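Local coordinates for protein phosphoribosylglycinamide synthetase (Anaerococcus prevotii, PDB 4DIM) that probably binds ATP and acts as a ligase of the ATP-grasp superfamily, perhaps as a phosphoribosylglycinamide synthetase, at residues A[218-221]-A[222-226]; A[253-257]-A[258-262]; A[363-366]-A[367-371]. One frame throughout, in Å; residues are numbered along the deposited sequence.

Contact 1 (A[218-221]-A[222-226])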
loop_
_atom_site.group_PDB
_atom_site.type_symbol
_atom_site.label_atom_id
_atom_site.label_comp_id
_atom_site.label_asym_id
_atom_site.label_seq_id
_atom_site.Cartn_x
_atom_site.Cartn_y
_atom_site.Cartn_z
ATOM N N TYR A 218 -4.841 -9.992 -10.677
ATOM C CA TYR A 218 -5.940 -10.762 -11.274
ATOM C C TYR A 218 -6.910 -9.793 -11.913
ATOM O O TYR A 218 -7.426 -8.908 -11.227
ATOM C CB TYR A 218 -6.670 -11.644 -10.247
ATOM C CG TYR A 218 -7.696 -12.567 -10.881
ATOM C CD1 TYR A 218 -7.322 -13.795 -11.413
ATOM C CD2 TYR A 218 -9.027 -12.178 -11.015
ATOM C CE1 TYR A 218 -8.253 -14.639 -12.014
ATOM C CE2 TYR A 218 -9.968 -13.009 -11.627
ATOM C CZ TYR A 218 -9.580 -14.243 -12.127
ATOM O OH TYR A 218 -10.486 -15.094 -12.739
HETATM N N MSE A 219 -7.163 -9.964 -13.224
HETATM C CA MSE A 219 -8.071 -9.109 -13.988
HETATM C C MSE A 219 -9.492 -9.685 -13.997
HETATM O O MSE A 219 -9.706 -10.825 -14.434
HETATM C CB MSE A 219 -7.564 -8.951 -15.441
HETATM C CG MSE A 219 -8.425 -8.014 -16.322
HETATM SE SE MSE A 219 -8.757 -6.243 -15.564
HETATM C CE MSE A 219 -7.046 -5.451 -15.912
ATOM N N SER A 220 -10.453 -8.865 -13.528
ATOM C CA SER A 220 -11.888 -9.173 -13.508
ATOM C C SER A 220 -12.647 -7.942 -14.046
ATOM O O SER A 220 -13.193 -7.989 -15.156
ATOM C CB SER A 220 -12.338 -9.551 -12.095
ATOM O OG SER A 220 -11.777 -8.693 -11.117
ATOM N N HIS A 221 -12.635 -6.842 -13.263
ATOM C CA HIS A 221 -13.225 -5.544 -13.606
ATOM C C HIS A 221 -12.068 -4.585 -13.765
ATOM O O HIS A 221 -11.787 -4.120 -14.872
ATOM C CB HIS A 221 -14.246 -5.113 -12.539
ATOM C CG HIS A 221 -15.612 -5.630 -12.865
ATOM N ND1 HIS A 221 -15.810 -6.958 -13.228
ATOM C CD2 HIS A 221 -16.786 -4.969 -12.976
ATOM C CE1 HIS A 221 -17.098 -7.069 -13.508
ATOM N NE2 HIS A 221 -17.727 -5.895 -13.377
ATOM N N THR A 222 -11.338 -4.385 -12.678
ATOM C CA THR A 222 -10.074 -3.677 -12.668
ATOM C C THR A 222 -9.051 -4.766 -12.418
ATOM O O THR A 222 -9.425 -5.939 -12.322
ATOM C CB THR A 222 -10.059 -2.531 -11.626
ATOM O OG1 THR A 222 -8.884 -1.743 -11.852
ATOM C CG2 THR A 222 -10.076 -3.018 -10.156
ATOM N N ALA A 223 -7.768 -4.394 -12.291
ATOM C CA ALA A 223 -6.709 -5.349 -11.967
ATOM C C ALA A 223 -6.603 -5.417 -10.450
ATOM O O ALA A 223 -6.259 -4.412 -9.813
ATOM C CB ALA A 223 -5.387 -4.920 -12.591
ATOM N N VAL A 224 -6.969 -6.568 -9.859
ATOM C CA VAL A 224 -6.924 -6.729 -8.405
ATOM C C VAL A 224 -5.530 -7.228 -7.972
ATOM O O VAL A 224 -5.046 -8.216 -8.517
ATOM C CB VAL A 224 -8.032 -7.681 -7.878
ATOM C CG1 VAL A 224 -8.006 -7.738 -6.339
ATOM C CG2 VAL A 224 -9.409 -7.244 -8.378
ATOM N N PRO A 225 -4.885 -6.603 -6.974
ATOM C CA PRO A 225 -3.594 -7.147 -6.499
ATOM C C PRO A 225 -3.823 -8.481 -5.790
ATOM O O PRO A 225 -4.665 -8.548 -4.911
ATOM C CB PRO A 225 -3.059 -6.063 -5.529
ATOM C CG PRO A 225 -3.980 -4.849 -5.733
ATOM C CD PRO A 225 -5.294 -5.416 -6.192
ATOM N N VAL A 226 -3.129 -9.543 -6.222
ATOM C CA VAL A 226 -3.271 -10.897 -5.634
ATOM C C VAL A 226 -1.933 -11.533 -5.219
ATOM O O VAL A 226 -1.925 -12.644 -4.686
ATOM C CB VAL A 226 -4.029 -11.833 -6.581
ATOM C CG1 VAL A 226 -5.383 -11.255 -6.929
ATOM C CG2 VAL A 226 -3.220 -12.110 -7.836
#

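Contact 2 (A[253-257]-A[258-262])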
loop_
_atom_site.group_PDB
_atom_site.type_symbol
_atom_site.label_atom_id
_atom_site.label_comp_id
_atom_site.label_asym_id
_atom_site.label_seq_id
_atom_site.Cartn_x
_atom_site.Cartn_y
_atom_site.Cartn_z
ATOM N N LEU A 253 7.747 15.735 -1.082
ATOM C CA LEU A 253 6.484 15.739 -0.363
ATOM C C LEU A 253 6.616 15.949 1.161
ATOM O O LEU A 253 5.593 16.147 1.815
ATOM C CB LEU A 253 5.807 14.401 -0.633
ATOM C CG LEU A 253 5.426 14.150 -2.078
ATOM C CD1 LEU A 253 5.100 12.718 -2.267
ATOM C CD2 LEU A 253 4.242 15.003 -2.493
ATOM N N GLY A 254 7.826 15.887 1.716
ATOM C CA GLY A 254 8.042 16.119 3.139
ATOM C C GLY A 254 7.591 15.007 4.068
ATOM O O GLY A 254 7.196 15.278 5.209
ATOM N N LEU A 255 7.675 13.743 3.608
ATOM C CA LEU A 255 7.284 12.633 4.447
ATOM C C LEU A 255 8.344 12.350 5.486
ATOM O O LEU A 255 9.523 12.415 5.163
ATOM C CB LEU A 255 7.036 11.361 3.640
ATOM C CG LEU A 255 5.705 11.246 2.933
ATOM C CD1 LEU A 255 5.755 11.959 1.635
ATOM C CD2 LEU A 255 5.394 9.819 2.624
ATOM N N ASN A 256 7.944 11.988 6.718
ATOM C CA ASN A 256 8.905 11.619 7.741
ATOM C C ASN A 256 8.274 10.746 8.824
ATOM O O ASN A 256 7.060 10.736 8.987
ATOM C CB ASN A 256 9.509 12.876 8.357
ATOM C CG ASN A 256 10.736 12.639 9.187
ATOM O OD1 ASN A 256 11.475 11.678 8.969
ATOM N ND2 ASN A 256 10.948 13.463 10.203
ATOM N N ASN A 257 9.110 9.973 9.525
ATOM C CA ASN A 257 8.725 9.146 10.667
ATOM C C ASN A 257 7.509 8.283 10.322
ATOM O O ASN A 257 6.521 8.174 11.072
ATOM C CB ASN A 257 8.449 10.018 11.877
ATOM C CG ASN A 257 9.626 10.876 12.331
ATOM O OD1 ASN A 257 10.788 10.522 12.154
ATOM N ND2 ASN A 257 9.351 11.992 12.999
ATOM N N CYS A 258 7.620 7.662 9.162
ATOM C CA CYS A 258 6.591 6.817 8.614
ATOM C C CYS A 258 7.186 5.793 7.712
ATOM O O CYS A 258 8.257 5.995 7.145
ATOM C CB CYS A 258 5.546 7.648 7.863
ATOM S SG CYS A 258 6.179 8.527 6.407
ATOM N N ALA A 259 6.437 4.677 7.559
ATOM C CA ALA A 259 6.723 3.636 6.572
ATOM C C ALA A 259 6.079 4.155 5.308
ATOM O O ALA A 259 5.133 4.931 5.402
ATOM C CB ALA A 259 6.133 2.309 7.026
ATOM N N VAL A 260 6.610 3.842 4.164
ATOM C CA VAL A 260 6.113 4.360 2.876
ATOM C C VAL A 260 5.840 3.234 1.890
ATOM O O VAL A 260 6.555 2.231 1.820
ATOM C CB VAL A 260 7.161 5.358 2.284
ATOM C CG1 VAL A 260 6.761 5.870 0.895
ATOM C CG2 VAL A 260 7.431 6.519 3.261
ATOM N N ASN A 261 4.796 3.442 1.119
ATOM C CA ASN A 261 4.288 2.532 0.106
ATOM C C ASN A 261 4.200 3.281 -1.187
ATOM O O ASN A 261 3.631 4.356 -1.188
ATOM C CB ASN A 261 2.904 2.013 0.518
ATOM C CG ASN A 261 2.314 1.072 -0.500
ATOM O OD1 ASN A 261 2.804 -0.032 -0.697
ATOM N ND2 ASN A 261 1.390 1.542 -1.288
ATOM N N VAL A 262 4.818 2.756 -2.239
ATOM C CA VAL A 262 4.937 3.362 -3.558
ATOM C C VAL A 262 4.514 2.408 -4.719
ATOM O O VAL A 262 4.772 1.187 -4.688
ATOM C CB VAL A 262 6.395 3.830 -3.816
ATOM C CG1 VAL A 262 6.430 4.892 -4.901
ATOM C CG2 VAL A 262 7.041 4.349 -2.531
#

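Contact 3 (A[363-366]-A[367-371])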
loop_
_atom_site.group_PDB
_atom_site.type_symbol
_atom_site.label_atom_id
_atom_site.label_comp_id
_atom_site.label_asym_id
_atom_site.label_seq_id
_atom_site.Cartn_x
_atom_site.Cartn_y
_atom_site.Cartn_z
ATOM N N GLU A 363 -19.744 -17.706 2.724
ATOM C CA GLU A 363 -19.937 -17.761 1.289
ATOM C C GLU A 363 -18.625 -17.614 0.567
ATOM O O GLU A 363 -17.825 -16.737 0.889
ATOM C CB GLU A 363 -20.904 -16.671 0.815
ATOM C CG GLU A 363 -21.387 -16.893 -0.609
ATOM C CD GLU A 363 -22.359 -15.841 -1.096
ATOM O OE1 GLU A 363 -22.040 -14.635 -0.978
ATOM O OE2 GLU A 363 -23.437 -16.223 -1.608
ATOM N N ILE A 364 -18.436 -18.475 -0.436
ATOM C CA ILE A 364 -17.306 -18.490 -1.349
ATOM C C ILE A 364 -17.833 -17.843 -2.620
ATOM O O ILE A 364 -18.704 -18.426 -3.276
ATOM C CB ILE A 364 -16.785 -19.944 -1.577
ATOM C CG1 ILE A 364 -16.505 -20.672 -0.233
ATOM C CG2 ILE A 364 -15.545 -19.941 -2.497
ATOM C CD1 ILE A 364 -15.604 -19.850 0.783
ATOM N N LYS A 365 -17.379 -16.612 -2.919
ATOM C CA LYS A 365 -17.831 -15.872 -4.092
ATOM C C LYS A 365 -16.770 -15.901 -5.181
ATOM O O LYS A 365 -15.651 -15.463 -4.926
ATOM C CB LYS A 365 -18.146 -14.406 -3.724
ATOM C CG LYS A 365 -19.538 -14.171 -3.158
ATOM C CD LYS A 365 -19.715 -12.735 -2.638
ATOM C CE LYS A 365 -19.775 -11.656 -3.712
ATOM N NZ LYS A 365 -18.887 -10.490 -3.405
ATOM N N LYS A 366 -17.138 -16.362 -6.407
ATOM C CA LYS A 366 -16.266 -16.346 -7.590
ATOM C C LYS A 366 -15.570 -14.980 -7.624
ATOM O O LYS A 366 -16.232 -13.947 -7.736
ATOM C CB LYS A 366 -17.087 -16.600 -8.869
ATOM C CG LYS A 366 -16.261 -16.719 -10.149
ATOM C CD LYS A 366 -16.780 -15.780 -11.248
ATOM C CE LYS A 366 -16.053 -15.924 -12.566
ATOM N NZ LYS A 366 -16.487 -17.124 -13.346
ATOM N N PHE A 367 -14.254 -14.993 -7.413
ATOM C CA PHE A 367 -13.400 -13.822 -7.242
ATOM C C PHE A 367 -13.641 -12.687 -8.225
ATOM O O PHE A 367 -13.541 -12.857 -9.441
ATOM C CB PHE A 367 -11.925 -14.207 -7.305
ATOM C CG PHE A 367 -11.001 -13.136 -6.796
ATOM C CD1 PHE A 367 -10.215 -12.406 -7.668
ATOM C CD2 PHE A 367 -10.888 -12.885 -5.437
ATOM C CE1 PHE A 367 -9.342 -11.431 -7.191
ATOM C CE2 PHE A 367 -10.007 -11.917 -4.962
ATOM C CZ PHE A 367 -9.251 -11.186 -5.843
ATOM N N GLU A 368 -13.926 -11.513 -7.642
ATOM C CA GLU A 368 -14.170 -10.242 -8.324
ATOM C C GLU A 368 -13.421 -9.092 -7.584
ATOM O O GLU A 368 -12.839 -8.247 -8.268
ATOM C CB GLU A 368 -15.696 -9.946 -8.499
ATOM C CG GLU A 368 -16.618 -10.385 -7.360
ATOM C CD GLU A 368 -18.094 -10.502 -7.705
ATOM O OE1 GLU A 368 -18.621 -9.623 -8.427
ATOM O OE2 GLU A 368 -18.734 -11.462 -7.217
ATOM N N ASN A 369 -13.412 -9.061 -6.221
ATOM C CA ASN A 369 -12.677 -8.048 -5.446
ATOM C C ASN A 369 -11.876 -8.685 -4.311
ATOM O O ASN A 369 -12.045 -9.854 -3.994
ATOM C CB ASN A 369 -13.623 -6.979 -4.891
ATOM C CG ASN A 369 -14.597 -7.461 -3.838
ATOM O OD1 ASN A 369 -14.275 -7.499 -2.650
ATOM N ND2 ASN A 369 -15.825 -7.784 -4.235
ATOM N N SER A 370 -11.012 -7.888 -3.696
ATOM C CA SER A 370 -10.105 -8.289 -2.611
ATOM C C SER A 370 -10.787 -8.953 -1.383
ATOM O O SER A 370 -10.146 -9.761 -0.705
ATOM C CB SER A 370 -9.321 -7.071 -2.129
ATOM O OG SER A 370 -10.137 -5.907 -2.095
ATOM N N ASN A 371 -12.064 -8.631 -1.103
ATOM C CA ASN A 371 -12.781 -9.177 0.055
ATOM C C ASN A 371 -13.263 -10.599 -0.217
ATOM O O ASN A 371 -13.695 -11.277 0.723
ATOM C CB ASN A 371 -13.947 -8.270 0.463
ATOM C CG ASN A 371 -13.490 -6.849 0.750
ATOM O OD1 ASN A 371 -12.911 -6.561 1.810
ATOM N ND2 ASN A 371 -13.638 -5.950 -0.227
#

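Contact 1 (A[218-221]-A[222-226])
Y218 and V224 face each other as an antiparallel hydrogen-bonded pair close to the turn of a beta hairpin, a local contact at the protein surface where strand 206-219 reverses into strand 223-230. Two main-chain bonds hold the pair together. Y218 N donates to V224 O at 2.8 Å, and V224 N returns the bond to Y218 O at 2.7 Å. Both N-H groups point nearly straight at their acceptors. One step closer to the turn, M219 and A223 form a non-hydrogen-bonded pair. Beyond them S220 N makes a weak bond to T222 O (3.3 Å), which helps to close the short loop through H221.

The side chains divide between the two faces of the hairpin. M219, present as selenomethionine, is bent twice, at chi2 (53°) and chi3 (77°). These bends fold the chain across the strand, past T222 O, and bring the terminal CE to 3.8 Å from A223 CB. On the opposite face Y218 touches through the base of its side chain, CB lying 3.6 Å from V226 CG1, while the ring leads off from the hairpin to meet F367. That phenylalanine also touches V224 and V226, so one aromatic side chain packs on three residues of this face. S220 OG passes 3.9 Å from V224 CG2 and is hydrogen-bonded to E368 O, which links the hairpin end to the same loop that carries F367. Alternating pairs, faces with separate packing and a tight connection are the marks of an antiparallel beta hairpin, here one within the large antiparallel sheet that also includes strand 323-329.

Contact 2 (A[253-257]-A[258-262])
C258 turns its thiol back over the loop that leads into its strand, and the side chain of L255 meets it there. SG sits 4.1 Å from L255 CB, and L255 CD2 comes equally close to the same sulfur, so the leucine approaches with both the root of its side chain and one methyl. The thiol is placed by chi1 (64°), which sets SG between the backbone N and the carbonyl carbon of C258 and directs it back along the chain, to 3.5 Å from N256 O. Two residues further along the strand, V260 completes the apolar group: its CG2 lies 3.9 Å from L255 CD2, the two side chains crossing at a slant. L255, C258 and V260 are all buried. L276 of strand 270-277 touches both L255 and V260, and C107 of helix 101-108 also reaches L255.

N257 contributes in another way, through its amide, OD1 accepting from the backbone N of K204. The neighbouring N256 likewise uses OD1 to accept from N205 N, so two asparagine side chains tie the loop to the bend between strands 194-203 and 206-219. N257 has a positive phi (50°), and both it and C258 lie opposite V202, which inserts one extra residue into this chain where it pairs with strand 194-203. Upstream, G254, with its own positive phi, follows helix 236-253 in a Schellman motif. The short connection therefore runs from this helix end into strand 258-267 through a G1 beta bulge.

Contact 3 (A[363-366]-A[367-371])
K365 and E368 approach across the bend between strand 363-364 and the loop that follows it. The two side chains run at a slant to each other, and the carboxylate is met by the end of the lysine: E368 OE2 lies 3.7 Å from K365 CE and 3.9 Å from K365 NZ, a long salt bridge. The lysine is bent at chi3 (71°) and again at chi4, which turns its ammonium toward the loop. E368 folds back in its turn, with chi1 at 36° placing CG between the backbone N and the carbonyl carbon, and CG packs 3.6 Å from K366 O.

D372 forms the next shell. Its OD1 makes a salt bridge with K365 NZ, and its OD2 accepts from the backbone N of both E368 and N369. K365 thus has two carboxylate partners, one of which also holds the loop backbone. F367 turns its ring away from the bend and into the protein, against I330 and C373, while its backbone bonds to E331.

Further along, N369 OD1 accepts twice from N371: from the backbone N at 2.9 Å, which makes an Asx turn, and from ND2, also at 2.9 Å. The two donors come from opposite faces of the amide plane. With an alanine in place of N369 this shared acceptor is gone, which would probably leave the backbone N of N371 without its turn bond and its side-chain amide freer to rotate. Given the long distance to E368, the charge of K365 is probably balanced mainly by D372, with the more distant E368 adding a weaker attraction; D372 probably ties the lysine to the backbone of E368 and N369, and the Asx turn shapes the loop after them.

Contacts 1 and 3 form one neighbourhood, their centres 11 Å apart. They meet directly: the 367-371 loop rests on the hairpin of contact 1 through the ring of F367 and the backbone of E368, V224 CG1 lying 3.7 Å from F367 CZ, although the loop follows some 140 residues later. Contact 2 stands apart, on the other side of the chain's centre, with its own centre 26 Å from that of contact 1 and 32 Å from that of contact 3. Contacts 1 and 2 nevertheless reach the same large antiparallel sheet, and both belong to what is probably an ATP-grasp domain, which would bind the nucleotide.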